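Local coordinates for extracellular solute-binding protein family 5 (Brucella melitensis, PDB 4ONY) that probably captures peptides or similar solutes in the periplasm and delivers them to an ABC transporter for import, at residues Phe436-Leu450 / Val463-Leu477. Residues are numbered along the deposited sequence; the frame is centred on the assembly and turned at random.
Sequences FEIMTRSPDEEKIAL and VEIHTVDDAQYQQRL
The ring of Y473 lies between M439, near the end of strand 436-440, and R441, just beyond it, in a beta-alpha-beta unit whose second strand, 463-467, leads into helix 470-477. M439 CE sits over one ring face, 4.0 Å from the centroid of Y473, with its sulfur placed obliquely in a Met-aromatic contact; R441 CG covers the opposite face in a CH-pi contact. The R441 guanidinium then folds along the ring, its CZ 3.3 Å from Y473 CE1. In its own plane it reaches D470 OD1 through NH1 (3.1 Å, a salt bridge), and the same nitrogen donates to Q474 OE1.

M439 CG is anti to the backbone N (chi1 -176°), which carries the sulfur out to R476, where SD lies over a guanidinium face. At the guanidinium rim R476 NH2 forms a salt bridge to the syn lone pair of E437 OE1 (2.8 Å), while water 1 joins NH1 to E437 OE2. D481 O takes the NE proton and so helps to fix the arginine's rotation.

Beneath these side chains the two strands run parallel, paired by five backbone bonds from E464 N–F436 O to V468 N–T440 O. On the other sheet face, I465 CD1 packs against A449 CB of the crossover helix, and the T440 and T467 hydroxyls share a hydrogen bond (OG1 to OG1, 2.7 Å). Strand 462-467 is outermost in its mixed sheet. Past the tyrosine ring, water 3 accepts from Y473 OH and donates to both M439 O and E445 OE2, the carboxylate oxygen that also receives R441 N.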
ATOM      1  N   PHE A 436     -29.215  -0.814  14.136  1.00 13.18           N
ATOM      2  CA  PHE A 436     -28.451  -1.472  13.128  1.00 13.51           C
ATOM      3  C   PHE A 436     -27.384  -2.353  13.737  1.00 13.68           C
ATOM      4  O   PHE A 436     -27.168  -2.331  14.960  1.00 13.04           O
ATOM      5  CB  PHE A 436     -27.833  -0.482  12.138  1.00 13.59           C
ATOM      6  CG  PHE A 436     -26.808   0.454  12.714  1.00 13.47           C
ATOM      7  CD1 PHE A 436     -25.451   0.142  12.646  1.00 13.50           C
ATOM      8  CD2 PHE A 436     -27.176   1.712  13.181  1.00 13.77           C
ATOM      9  CE1 PHE A 436     -24.501   1.029  13.102  1.00 13.47           C
ATOM     10  CE2 PHE A 436     -26.231   2.620  13.615  1.00 13.39           C
ATOM     11  CZ  PHE A 436     -24.887   2.267  13.591  1.00 13.56           C
ATOM     12  N   GLU A 437     -26.770  -3.168  12.896  1.00 13.47           N
ATOM     13  CA  GLU A 437     -25.740  -4.109  13.323  1.00 14.00           C
ATOM     14  C   GLU A 437     -24.345  -3.716  12.824  1.00 13.95           C
ATOM     15  O   GLU A 437     -24.158  -3.394  11.636  1.00 14.56           O
ATOM     16  CB  GLU A 437     -26.069  -5.511  12.770  1.00 15.03           C
ATOM     17  CG  GLU A 437     -25.055  -6.597  13.083  1.00 15.09           C
ATOM     18  CD  GLU A 437     -25.381  -7.856  12.343  1.00 16.10           C
ATOM     19  OE1 GLU A 437     -24.966  -8.031  11.198  1.00 16.81           O
ATOM     20  OE2 GLU A 437     -26.037  -8.731  12.923  1.00 17.98           O
ATOM     21  N   ILE A 438     -23.354  -3.799  13.692  1.00 13.46           N
ATOM     22  CA  ILE A 438     -21.954  -3.742  13.260  1.00 13.72           C
ATOM     23  C   ILE A 438     -21.370  -5.166  13.265  1.00 14.24           C
ATOM     24  O   ILE A 438     -21.276  -5.800  14.347  1.00 14.93           O
ATOM     25  CB  ILE A 438     -21.103  -2.835  14.151  1.00 13.09           C
ATOM     26  CG1 ILE A 438     -21.693  -1.412  14.192  1.00 12.83           C
ATOM     27  CG2 ILE A 438     -19.677  -2.777  13.621  1.00 13.01           C
ATOM     28  CD1 ILE A 438     -20.977  -0.472  15.141  1.00 13.21           C
ATOM     29  N   MET A 439     -21.014  -5.677  12.086  1.00 14.87           N
ATOM     30  CA  MET A 439     -20.402  -6.991  11.971  1.00 15.83           C
ATOM     31  C   MET A 439     -18.890  -6.812  12.161  1.00 16.48           C
ATOM     32  O   MET A 439     -18.212  -6.062  11.387  1.00 15.85           O
ATOM     33  CB  MET A 439     -20.697  -7.636  10.624  1.00 17.23           C
ATOM     34  CG  MET A 439     -20.159  -9.072  10.485  1.00 18.00           C
ATOM     35  SD  MET A 439     -20.631  -9.961   8.957  1.00 21.98           S
ATOM     36  CE  MET A 439     -19.773  -8.931   7.685  1.00 20.00           C
ATOM     37  N   THR A 440     -18.356  -7.500  13.163  1.00 16.99           N
ATOM     38  CA  THR A 440     -16.929  -7.393  13.511  1.00 17.83           C
ATOM     39  C   THR A 440     -16.187  -8.711  13.351  1.00 19.23           C
ATOM     40  O   THR A 440     -16.790  -9.783  13.467  1.00 18.28           O
ATOM     41  CB  THR A 440     -16.770  -6.973  14.955  1.00 18.28           C
ATOM     42  OG1 THR A 440     -17.553  -7.820  15.784  1.00 17.83           O
ATOM     43  CG2 THR A 440     -17.219  -5.577  15.127  1.00 17.96           C
ATOM     44  N   ARG A 441     -14.887  -8.655  13.075  1.00 21.06           N
ATOM     45  CA  ARG A 441     -14.144  -9.938  12.859  1.00 23.92           C
ATOM     46  C   ARG A 441     -13.228 -10.363  13.973  1.00 24.87           C
ATOM     47  O   ARG A 441     -12.645 -11.438  13.859  1.00 25.57           O
ATOM     48  CB  ARG A 441     -13.286  -9.992  11.597  1.00 26.71           C
ATOM     49  CG  ARG A 441     -13.133  -8.779  10.757  1.00 29.09           C
ATOM     50  CD  ARG A 441     -11.835  -8.915   9.965  1.00 32.51           C
ATOM     51  NE  ARG A 441     -11.929  -8.361   8.606  1.00 34.07           N
ATOM     52  CZ  ARG A 441     -11.889  -9.071   7.463  1.00 36.91           C
ATOM     53  NH1 ARG A 441     -11.755 -10.413   7.433  1.00 35.99           N
ATOM     54  NH2 ARG A 441     -11.982  -8.418   6.312  1.00 38.68           N
ATOM     55  N   SER A 442     -13.023  -9.524  14.988  1.00 25.40           N
ATOM     56  CA  SER A 442     -11.956  -9.751  15.980  1.00 26.45           C
ATOM     57  C   SER A 442     -12.195  -8.957  17.250  1.00 27.68           C
ATOM     58  O   SER A 442     -12.991  -8.012  17.252  1.00 22.44           O
ATOM     59  CB  SER A 442     -10.592  -9.337  15.464  1.00 26.56           C
ATOM     60  OG  SER A 442     -10.483  -7.911  15.432  1.00 26.66           O
ATOM     61  N   PRO A 443     -11.486  -9.337  18.334  1.00 29.21           N
ATOM     62  CA  PRO A 443     -11.665  -8.601  19.579  1.00 30.01           C
ATOM     63  C   PRO A 443     -11.223  -7.149  19.481  1.00 27.20           C
ATOM     64  O   PRO A 443     -11.877  -6.302  20.054  1.00 26.43           O
ATOM     65  CB  PRO A 443     -10.829  -9.396  20.575  1.00 31.81           C
ATOM     66  CG  PRO A 443     -10.917 -10.809  20.048  1.00 33.08           C
ATOM     67  CD  PRO A 443     -10.774 -10.614  18.563  1.00 32.35           C
ATOM     68  N   ASP A 444     -10.193  -6.852  18.697  1.00 27.37           N
ATOM     69  CA  ASP A 444      -9.853  -5.450  18.445  1.00 27.60           C
ATOM     70  C   ASP A 444     -11.003  -4.665  17.768  1.00 25.62           C
ATOM     71  O   ASP A 444     -11.275  -3.517  18.134  1.00 24.20           O
ATOM     72  CB  ASP A 444      -8.601  -5.306  17.586  1.00 29.12           C
ATOM     73  CG  ASP A 444      -7.306  -5.495  18.371  1.00 32.14           C
ATOM     74  OD1 ASP A 444      -7.304  -5.667  19.607  1.00 33.08           O
ATOM     75  OD2 ASP A 444      -6.263  -5.450  17.713  1.00 33.37           O
ATOM     76  N   GLU A 445     -11.680  -5.279  16.803  1.00 22.94           N
ATOM     77  CA  GLU A 445     -12.820  -4.622  16.167  1.00 20.56           C
ATOM     78  C   GLU A 445     -13.994  -4.441  17.152  1.00 20.06           C
ATOM     79  O   GLU A 445     -14.636  -3.380  17.232  1.00 18.51           O
ATOM     80  CB  GLU A 445     -13.242  -5.379  14.912  1.00 20.09           C
ATOM     81  CG  GLU A 445     -12.226  -5.305  13.792  1.00 19.43           C
ATOM     82  CD  GLU A 445     -12.780  -5.676  12.448  1.00 19.63           C
ATOM     83  OE1 GLU A 445     -12.036  -5.526  11.471  1.00 21.45           O
ATOM     84  OE2 GLU A 445     -13.942  -6.106  12.329  1.00 18.21           O
ATOM     85  N   GLU A 446     -14.253  -5.447  17.951  1.00 20.49           N
ATOM     86  CA  GLU A 446     -15.249  -5.325  18.975  1.00 22.02           C
ATOM     87  C   GLU A 446     -15.020  -4.196  19.931  1.00 20.79           C
ATOM     88  O   GLU A 446     -15.981  -3.497  20.298  1.00 19.04           O
ATOM     89  CB  GLU A 446     -15.289  -6.562  19.857  1.00 26.14           C
ATOM     90  CG  GLU A 446     -16.370  -7.502  19.494  1.00 30.28           C
ATOM     91  CD  GLU A 446     -16.505  -8.528  20.585  1.00 37.42           C
ATOM     92  OE1 GLU A 446     -17.409  -8.334  21.462  1.00 40.29           O
ATOM     93  OE2 GLU A 446     -15.655  -9.455  20.568  1.00 36.13           O
ATOM     94  N   LYS A 447     -13.772  -4.036  20.352  1.00 19.86           N
ATOM     95  CA  LYS A 447     -13.461  -3.010  21.314  1.00 21.15           C
ATOM     96  C   LYS A 447     -13.800  -1.619  20.776  1.00 19.11           C
ATOM     97  O   LYS A 447     -14.408  -0.816  21.481  1.00 17.27           O
ATOM     98  CB  LYS A 447     -12.003  -3.074  21.699  1.00 24.48           C
ATOM     99  CG  LYS A 447     -11.642  -2.079  22.787  1.00 27.80           C
ATOM    100  CD  LYS A 447     -10.125  -1.928  22.907  1.00 31.45           C
ATOM    101  CE  LYS A 447      -9.451  -3.179  23.441  1.00 33.12           C
ATOM    102  NZ  LYS A 447      -7.968  -3.050  23.315  1.00 35.90           N
ATOM    103  N   ILE A 448     -13.433  -1.339  19.531  1.00 18.09           N
ATOM    104  CA  ILE A 448     -13.732  -0.020  18.951  1.00 17.66           C
ATOM    105  C   ILE A 448     -15.223   0.141  18.608  1.00 16.93           C
ATOM    106  O   ILE A 448     -15.798   1.211  18.760  1.00 16.10           O
ATOM    107  CB  ILE A 448     -12.798   0.315  17.768  1.00 18.02           C
ATOM    108  CG1 ILE A 448     -12.830   1.794  17.461  1.00 18.21           C
ATOM    109  CG2 ILE A 448     -13.125  -0.418  16.498  1.00 18.11           C
ATOM    110  CD1 ILE A 448     -12.295   2.631  18.602  1.00 19.13           C
ATOM    111  N   ALA A 449     -15.866  -0.940  18.220  1.00 17.12           N
ATOM    112  CA  ALA A 449     -17.298  -0.908  17.943  1.00 17.45           C
ATOM    113  C   ALA A 449     -18.096  -0.630  19.237  1.00 18.69           C
ATOM    114  O   ALA A 449     -19.077   0.117  19.222  1.00 19.13           O
ATOM    115  CB  ALA A 449     -17.741  -2.203  17.329  1.00 17.30           C
ATOM    116  N   LEU A 450     -17.651  -1.236  20.333  1.00 19.64           N
ATOM    117  CA  LEU A 450     -18.237  -1.003  21.640  1.00 21.06           C
ATOM    118  C   LEU A 450     -18.149   0.452  22.006  1.00 19.27           C
ATOM    119  O   LEU A 450     -19.079   0.988  22.551  1.00 19.32           O
ATOM    120  CB  LEU A 450     -17.554  -1.850  22.731  1.00 22.44           C
ATOM    121  CG  LEU A 450     -18.017  -3.316  22.766  1.00 25.16           C
ATOM    122  CD1 LEU A 450     -17.042  -4.194  23.563  1.00 26.09           C
ATOM    123  CD2 LEU A 450     -19.427  -3.431  23.383  1.00 27.21           C
ATOM    124  N   VAL A 463     -27.531  -0.319  18.739  1.00 19.06           N
ATOM    125  CA  VAL A 463     -26.563  -0.947  17.876  1.00 19.31           C
ATOM    126  C   VAL A 463     -26.203  -2.312  18.356  1.00 19.17           C
ATOM    127  O   VAL A 463     -25.872  -2.458  19.499  1.00 19.60           O
ATOM    128  CB  VAL A 463     -25.277  -0.097  17.868  1.00 19.32           C
ATOM    129  CG1 VAL A 463     -24.208  -0.735  17.008  1.00 19.82           C
ATOM    130  CG2 VAL A 463     -25.581   1.297  17.381  1.00 19.39           C
ATOM    131  N   GLU A 464     -26.284  -3.323  17.494  1.00 19.04           N
ATOM    132  CA  GLU A 464     -25.902  -4.692  17.838  1.00 18.85           C
ATOM    133  C   GLU A 464     -24.497  -4.978  17.311  1.00 18.18           C
ATOM    134  O   GLU A 464     -24.193  -4.651  16.170  1.00 17.79           O
ATOM    135  CB  GLU A 464     -26.904  -5.671  17.215  1.00 20.69           C
ATOM    136  CG  GLU A 464     -28.365  -5.412  17.632  1.00 21.30           C
ATOM    137  CD  GLU A 464     -29.367  -6.031  16.687  1.00 22.97           C
ATOM    138  OE1 GLU A 464     -29.038  -6.596  15.606  1.00 22.95           O
ATOM    139  OE2 GLU A 464     -30.548  -5.919  17.015  1.00 25.42           O
ATOM    140  N   ILE A 465     -23.622  -5.502  18.142  1.00 17.62           N
ATOM    141  CA  ILE A 465     -22.300  -5.872  17.678  1.00 18.81           C
ATOM    142  C   ILE A 465     -22.276  -7.367  17.527  1.00 20.49           C
ATOM    143  O   ILE A 465     -22.504  -8.089  18.482  1.00 21.29           O
ATOM    144  CB  ILE A 465     -21.206  -5.370  18.627  1.00 19.84           C
ATOM    145  CG1 ILE A 465     -21.226  -3.828  18.632  1.00 19.65           C
ATOM    146  CG2 ILE A 465     -19.840  -5.841  18.152  1.00 19.65           C
ATOM    147  CD1 ILE A 465     -20.485  -3.212  19.774  1.00 21.06           C
ATOM    148  N   HIS A 466     -21.999  -7.855  16.331  1.00 21.13           N
ATOM    149  CA  HIS A 466     -22.066  -9.274  16.078  1.00 23.07           C
ATOM    150  C   HIS A 466     -20.724  -9.750  15.512  1.00 22.60           C
ATOM    151  O   HIS A 466     -20.359  -9.361  14.392  1.00 19.37           O
ATOM    152  CB  HIS A 466     -23.186  -9.469  15.061  1.00 25.68           C
ATOM    153  CG  HIS A 466     -23.482 -10.905  14.774  1.00 30.23           C
ATOM    154  ND1 HIS A 466     -23.369 -11.452  13.509  1.00 32.86           N
ATOM    155  CD2 HIS A 466     -23.823 -11.921  15.592  1.00 31.43           C
ATOM    156  CE1 HIS A 466     -23.628 -12.744  13.565  1.00 31.56           C
ATOM    157  NE2 HIS A 466     -23.923 -13.048  14.813  1.00 31.72           N
ATOM    158  N   THR A 467     -19.966 -10.522  16.278  1.00 23.14           N
ATOM    159  CA  THR A 467     -18.692 -11.051  15.794  1.00 26.09           C
ATOM    160  C   THR A 467     -18.896 -12.351  15.028  1.00 25.93           C
ATOM    161  O   THR A 467     -19.601 -13.239  15.487  1.00 24.24           O
ATOM    162  CB  THR A 467     -17.641 -11.267  16.898  1.00 29.79           C
ATOM    163  OG1 THR A 467     -17.117 -10.003  17.263  1.00 33.30           O
ATOM    164  CG2 THR A 467     -16.396 -12.072  16.361  1.00 32.49           C
ATOM    165  N   VAL A 468     -18.291 -12.427  13.849  1.00 24.88           N
ATOM    166  CA  VAL A 468     -18.443 -13.548  12.925  1.00 27.10           C
ATOM    167  C   VAL A 468     -17.009 -14.017  12.594  1.00 26.92           C
ATOM    168  O   VAL A 468     -16.098 -13.204  12.440  1.00 24.79           O
ATOM    169  CB  VAL A 468     -19.237 -13.079  11.680  1.00 28.59           C
ATOM    170  CG1 VAL A 468     -19.430 -14.180  10.644  1.00 30.94           C
ATOM    171  CG2 VAL A 468     -20.614 -12.573  12.081  1.00 29.24           C
ATOM    172  N   ASP A 469     -16.798 -15.323  12.520  1.00 26.86           N
ATOM    173  CA  ASP A 469     -15.483 -15.844  12.210  1.00 26.70           C
ATOM    174  C   ASP A 469     -15.125 -15.512  10.767  1.00 25.40           C
ATOM    175  O   ASP A 469     -16.000 -15.199   9.950  1.00 22.89           O
ATOM    176  CB  ASP A 469     -15.442 -17.359  12.413  1.00 29.73           C
ATOM    177  CG  ASP A 469     -15.489 -17.756  13.883  1.00 32.05           C
ATOM    178  OD1 ASP A 469     -14.816 -17.075  14.696  1.00 34.04           O
ATOM    179  OD2 ASP A 469     -16.178 -18.749  14.210  1.00 31.52           O
ATOM    180  N   ASP A 470     -13.839 -15.627  10.459  1.00 24.69           N
ATOM    181  CA  ASP A 470     -13.323 -15.133   9.192  1.00 25.05           C
ATOM    182  C   ASP A 470     -14.036 -15.656   7.929  1.00 23.02           C
ATOM    183  O   ASP A 470     -14.385 -14.876   7.051  1.00 22.30           O
ATOM    184  CB  ASP A 470     -11.822 -15.367   9.069  1.00 27.17           C
ATOM    185  CG  ASP A 470     -11.251 -14.720   7.813  1.00 30.19           C
ATOM    186  OD1 ASP A 470     -11.369 -13.473   7.656  1.00 32.69           O
ATOM    187  OD2 ASP A 470     -10.774 -15.467   6.923  1.00 32.57           O
ATOM    188  N   ALA A 471     -14.212 -16.960   7.798  1.00 22.43           N
ATOM    189  CA  ALA A 471     -14.830 -17.492   6.585  1.00 21.81           C
ATOM    190  C   ALA A 471     -16.297 -17.012   6.423  1.00 20.90           C
ATOM    191  O   ALA A 471     -16.718 -16.672   5.345  1.00 19.74           O
ATOM    192  CB  ALA A 471     -14.746 -18.999   6.570  1.00 22.60           C
ATOM    193  N   GLN A 472     -17.068 -17.017   7.505  1.00 20.49           N
ATOM    194  CA  GLN A 472     -18.448 -16.573   7.440  1.00 20.57           C
ATOM    195  C   GLN A 472     -18.485 -15.059   7.179  1.00 19.40           C
ATOM    196  O   GLN A 472     -19.364 -14.576   6.495  1.00 18.11           O
ATOM    197  CB  GLN A 472     -19.222 -16.897   8.738  1.00 20.95           C
ATOM    198  CG  GLN A 472     -19.494 -18.393   8.965  1.00 21.86           C
ATOM    199  CD  GLN A 472     -18.393 -19.097   9.748  1.00 21.98           C
ATOM    200  OE1 GLN A 472     -17.204 -18.713   9.734  1.00 21.22           O
ATOM    201  NE2 GLN A 472     -18.782 -20.151  10.436  1.00 22.79           N
ATOM    202  N   TYR A 473     -17.535 -14.332   7.766  1.00 19.53           N
ATOM    203  CA  TYR A 473     -17.422 -12.878   7.539  1.00 19.25           C
ATOM    204  C   TYR A 473     -17.226 -12.598   6.007  1.00 19.29           C
ATOM    205  O   TYR A 473     -17.940 -11.772   5.396  1.00 18.81           O
ATOM    206  CB  TYR A 473     -16.280 -12.323   8.386  1.00 18.43           C
ATOM    207  CG  TYR A 473     -16.093 -10.844   8.318  1.00 18.13           C
ATOM    208  CD1 TYR A 473     -15.393 -10.252   7.260  1.00 17.89           C
ATOM    209  CD2 TYR A 473     -16.561 -10.027   9.331  1.00 17.90           C
ATOM    210  CE1 TYR A 473     -15.210  -8.889   7.198  1.00 17.62           C
ATOM    211  CE2 TYR A 473     -16.371  -8.666   9.270  1.00 17.71           C
ATOM    212  CZ  TYR A 473     -15.723  -8.100   8.197  1.00 17.45           C
ATOM    213  OH  TYR A 473     -15.501  -6.750   8.155  1.00 18.05           O
ATOM    214  N   GLN A 474     -16.279 -13.287   5.396  1.00 20.58           N
ATOM    215  CA  GLN A 474     -16.023 -13.131   3.943  1.00 21.24           C
ATOM    216  C   GLN A 474     -17.210 -13.544   3.082  1.00 19.95           C
ATOM    217  O   GLN A 474     -17.465 -12.954   2.052  1.00 18.13           O
ATOM    218  CB  GLN A 474     -14.819 -13.948   3.502  1.00 24.02           C
ATOM    219  CG  GLN A 474     -13.513 -13.484   4.080  1.00 27.47           C
ATOM    220  CD  GLN A 474     -13.083 -12.100   3.595  1.00 27.81           C
ATOM    221  OE1 GLN A 474     -12.436 -11.366   4.350  1.00 34.55           O
ATOM    222  NE2 GLN A 474     -13.413 -11.753   2.342  1.00 27.88           N
ATOM    223  N   GLN A 475     -17.938 -14.577   3.498  1.00 21.19           N
ATOM    224  CA  GLN A 475     -19.194 -14.959   2.799  1.00 21.36           C
ATOM    225  C   GLN A 475     -20.181 -13.768   2.782  1.00 20.07           C
ATOM    226  O   GLN A 475     -20.814 -13.480   1.756  1.00 19.56           O
ATOM    227  CB  GLN A 475     -19.871 -16.208   3.441  1.00 22.41           C
ATOM    228  CG  GLN A 475     -19.188 -17.538   3.155  1.00 24.49           C
ATOM    229  CD  GLN A 475     -19.834 -18.719   3.915  1.00 25.41           C
ATOM    230  OE1 GLN A 475     -20.607 -18.542   4.846  1.00 27.32           O
ATOM    231  NE2 GLN A 475     -19.468 -19.906   3.542  1.00 27.12           N
ATOM    232  N   ARG A 476     -20.303 -13.075   3.899  1.00 19.30           N
ATOM    233  CA  ARG A 476     -21.195 -11.887   3.992  1.00 19.07           C
ATOM    234  C   ARG A 476     -20.662 -10.649   3.239  1.00 19.51           C
ATOM    235  O   ARG A 476     -21.450  -9.865   2.683  1.00 19.06           O
ATOM    236  CB  ARG A 476     -21.513 -11.623   5.477  1.00 19.55           C
ATOM    237  CG  ARG A 476     -22.459 -12.714   6.026  1.00 20.39           C
ATOM    238  CD  ARG A 476     -22.854 -12.556   7.479  1.00 20.29           C
ATOM    239  NE  ARG A 476     -23.582 -11.306   7.678  1.00 20.16           N
ATOM    240  CZ  ARG A 476     -24.057 -10.882   8.860  1.00 20.60           C
ATOM    241  NH1 ARG A 476     -23.815 -11.587   9.968  1.00 19.55           N
ATOM    242  NH2 ARG A 476     -24.708  -9.702   8.952  1.00 19.98           N
ATOM    243  N   LEU A 477     -19.345 -10.466   3.231  1.00 19.33           N
ATOM    244  CA  LEU A 477     -18.740  -9.398   2.448  1.00 20.23           C
ATOM    245  C   LEU A 477     -19.080  -9.572   0.967  1.00 20.71           C
ATOM    246  O   LEU A 477     -19.421  -8.629   0.256  1.00 20.54           O
ATOM    247  CB  LEU A 477     -17.214  -9.420   2.586  1.00 21.56           C
ATOM    248  CG  LEU A 477     -16.589  -8.700   3.780  1.00 23.27           C
ATOM    249  CD1 LEU A 477     -15.066  -8.556   3.618  1.00 23.80           C
ATOM    250  CD2 LEU A 477     -17.237  -7.358   3.981  1.00 22.97           C
TER
HETATM  251  O   HOH W   1     -25.855 -11.155  11.712  1.00 24.22           O
HETATM  252  O   HOH W   2     -27.363  -8.629  15.084  1.00 24.99           O
HETATM  253  O   HOH W   3     -15.768  -5.451  10.453  1.00 13.18           O
HETATM  254  O   HOH W   4     -13.754  -5.574   6.262  1.00 25.11           O